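PDB 2QYH: hypothetical conserved protein, GK1056 from Geobacillus kaustophilus, which is of unknown function but belongs to the haloacid dehalogenase-like hydrolases and is probably a magnesium-dependent phosphatase. Local coordinates for residues G98-F103 and P117-S122. Sequence-based numbering, arbitrary orientation.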
loop_
_atom_site.group_PDB
_atom_site.type_symbol
_atom_site.label_atom_id
_atom_site.label_comp_id
_atom_site.label_asym_id
_atom_site.label_seq_id
_atom_site.Cartn_x
_atom_site.Cartn_y
_atom_site.Cartn_z
ATOM N N GLY D 98 -7.997 19.330 -25.798
ATOM C CA GLY D 98 -8.324 19.507 -24.393
ATOM C C GLY D 98 -8.353 18.202 -23.614
ATOM O O GLY D 98 -8.935 18.120 -22.531
ATOM N N HIS D 99 -7.732 17.172 -24.175
ATOM C CA HIS D 99 -7.643 15.887 -23.501
ATOM C C HIS D 99 -6.291 15.786 -22.803
ATOM O O HIS D 99 -5.241 15.872 -23.441
ATOM C CB HIS D 99 -7.802 14.761 -24.502
ATOM C CG HIS D 99 -9.111 14.796 -25.223
ATOM N ND1 HIS D 99 -9.210 14.729 -26.596
ATOM C CD2 HIS D 99 -10.382 14.892 -24.762
ATOM C CE1 HIS D 99 -10.482 14.778 -26.950
ATOM N NE2 HIS D 99 -11.214 14.877 -25.857
ATOM N N PRO D 100 -6.298 15.622 -21.473
ATOM C CA PRO D 100 -5.023 15.520 -20.759
ATOM C C PRO D 100 -4.561 14.072 -20.683
ATOM O O PRO D 100 -5.308 13.139 -21.015
ATOM C CB PRO D 100 -5.363 16.079 -19.389
ATOM C CG PRO D 100 -6.744 15.509 -19.166
ATOM C CD PRO D 100 -7.431 15.693 -20.528
ATOM N N LEU D 101 -3.318 13.900 -20.253
ATOM C CA LEU D 101 -2.739 12.577 -20.077
ATOM C C LEU D 101 -2.068 12.526 -18.726
ATOM O O LEU D 101 -1.839 13.554 -18.091
ATOM C CB LEU D 101 -1.675 12.274 -21.130
ATOM C CG LEU D 101 -2.051 12.084 -22.591
ATOM C CD1 LEU D 101 -2.615 13.373 -23.163
ATOM C CD2 LEU D 101 -0.803 11.671 -23.343
ATOM N N VAL D 102 -1.766 11.315 -18.284
ATOM C CA VAL D 102 -1.058 11.122 -17.035
ATOM C C VAL D 102 0.077 10.186 -17.404
ATOM O O VAL D 102 -0.147 9.154 -18.036
ATOM C CB VAL D 102 -1.957 10.500 -15.941
ATOM C CG1 VAL D 102 -1.103 9.926 -14.816
ATOM C CG2 VAL D 102 -2.888 11.575 -15.374
ATOM N N PHE D 103 1.294 10.583 -17.046
ATOM C CA PHE D 103 2.493 9.799 -17.329
ATOM C C PHE D 103 2.856 8.973 -16.104
ATOM O O PHE D 103 2.946 9.504 -14.998
ATOM C CB PHE D 103 3.642 10.733 -17.689
ATOM C CG PHE D 103 3.264 11.775 -18.685
ATOM C CD1 PHE D 103 2.941 11.422 -19.991
ATOM C CD2 PHE D 103 3.181 13.113 -18.308
ATOM C CE1 PHE D 103 2.535 12.390 -20.912
ATOM C CE2 PHE D 103 2.777 14.089 -19.216
ATOM C CZ PHE D 103 2.451 13.727 -20.523
ATOM N N PRO D 117 -11.153 17.876 -14.181
ATOM C CA PRO D 117 -12.260 17.038 -13.718
ATOM C C PRO D 117 -12.298 15.591 -14.179
ATOM O O PRO D 117 -12.886 14.764 -13.483
ATOM C CB PRO D 117 -13.493 17.835 -14.163
ATOM C CG PRO D 117 -13.018 18.400 -15.453
ATOM C CD PRO D 117 -11.675 18.984 -15.000
ATOM N N HIS D 118 -11.724 15.244 -15.324
ATOM C CA HIS D 118 -11.769 13.810 -15.717
ATOM C C HIS D 118 -10.716 13.013 -14.961
ATOM O O HIS D 118 -10.877 11.814 -14.703
ATOM C CB HIS D 118 -11.553 13.577 -17.216
ATOM C CG HIS D 118 -12.732 13.936 -18.063
ATOM N ND1 HIS D 118 -14.016 14.042 -17.567
ATOM C CD2 HIS D 118 -12.822 14.199 -19.388
ATOM C CE1 HIS D 118 -14.843 14.356 -18.547
ATOM N NE2 HIS D 118 -14.144 14.457 -19.662
ATOM N N ILE D 119 -9.622 13.686 -14.638
ATOM C CA ILE D 119 -8.557 13.059 -13.893
ATOM C C ILE D 119 -9.085 12.776 -12.492
ATOM O O ILE D 119 -8.999 11.643 -12.027
ATOM C CB ILE D 119 -7.313 13.962 -13.835
ATOM C CG1 ILE D 119 -6.757 14.158 -15.252
ATOM C CG2 ILE D 119 -6.261 13.348 -12.918
ATOM C CD1 ILE D 119 -5.374 14.783 -15.307
ATOM N N HIS D 120 -9.660 13.790 -11.838
ATOM C CA HIS D 120 -10.206 13.635 -10.487
ATOM C C HIS D 120 -11.118 12.410 -10.388
ATOM O O HIS D 120 -10.869 11.505 -9.596
ATOM C CB HIS D 120 -11.005 14.883 -10.049
ATOM C CG HIS D 120 -10.166 16.086 -9.724
ATOM N ND1 HIS D 120 -9.380 16.172 -8.593
ATOM C CD2 HIS D 120 -10.019 17.268 -10.372
ATOM C CE1 HIS D 120 -8.785 17.354 -8.560
ATOM N NE2 HIS D 120 -9.157 18.037 -9.628
ATOM N N VAL D 121 -12.157 12.378 -11.210
ATOM C CA VAL D 121 -13.133 11.293 -11.199
ATOM C C VAL D 121 -12.610 9.895 -11.502
ATOM O O VAL D 121 -12.793 8.963 -10.701
ATOM C CB VAL D 121 -14.283 11.604 -12.176
ATOM C CG1 VAL D 121 -15.124 10.373 -12.423
ATOM C CG2 VAL D 121 -15.139 12.713 -11.604
ATOM N N SER D 122 -11.980 9.735 -12.661
ATOM C CA SER D 122 -11.462 8.432 -13.057
ATOM C C SER D 122 -10.398 7.928 -12.087
ATOM O O SER D 122 -10.286 6.728 -11.847
ATOM C CB SER D 122 -10.873 8.504 -14.461
ATOM O OG SER D 122 -9.695 9.292 -14.464
#
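I119 reaches P100 and V102 through an extended side chain: CG1 stands anti to the carbonyl carbon, beside the backbone N (chi1 -64°), and chi2 of -168° carries CD1 straight on, away from its helix. On V102 the branch that answers is CG2, set anti to its carbonyl carbon by a chi1 of 163°, while CG1 lies beside that carbon. The methyls I119 CD1 and V102 CG2 meet at 4.1 Å. The ring of P100 offers its CG, 4.1 Å from I119 CG1 and 4.2 Å from I119 CD1, so the outer part of the isoleucine rests against the proline while its end reaches the valine. The proline and isoleucine side chains point oppositely as they pass side by side; V102 meets the isoleucine at a slant. No hydrogen bond spans the two segments. The contact is purely apolar and small, burying 152 Å² in all, and its three touching residues are buried. The backbones stay well apart, P100 CA and I119 CA being 8.1 Å from each other, and the interval is bridged by the side chains. Within the helix, H118 O accepts from both S122 N and S122 OG, the latter at 2.8 Å, which satisfies the buried serine hydroxyl through its own helix. Strand 101-104 belongs to an antiparallel five-stranded sheet, probably that of the cap domain of a Cof-type HAD hydrolase, separate from the mixed sheet of the core domain, and here helix 117-124 packs across one of its faces. V102 and I119 both also touch A111 of strand 109-111, outermost of the sheet within this chain, whereas L101 and F103 turn to the other face and pack on helix 84-96, leaving strand 101-104 sandwiched between the two helices.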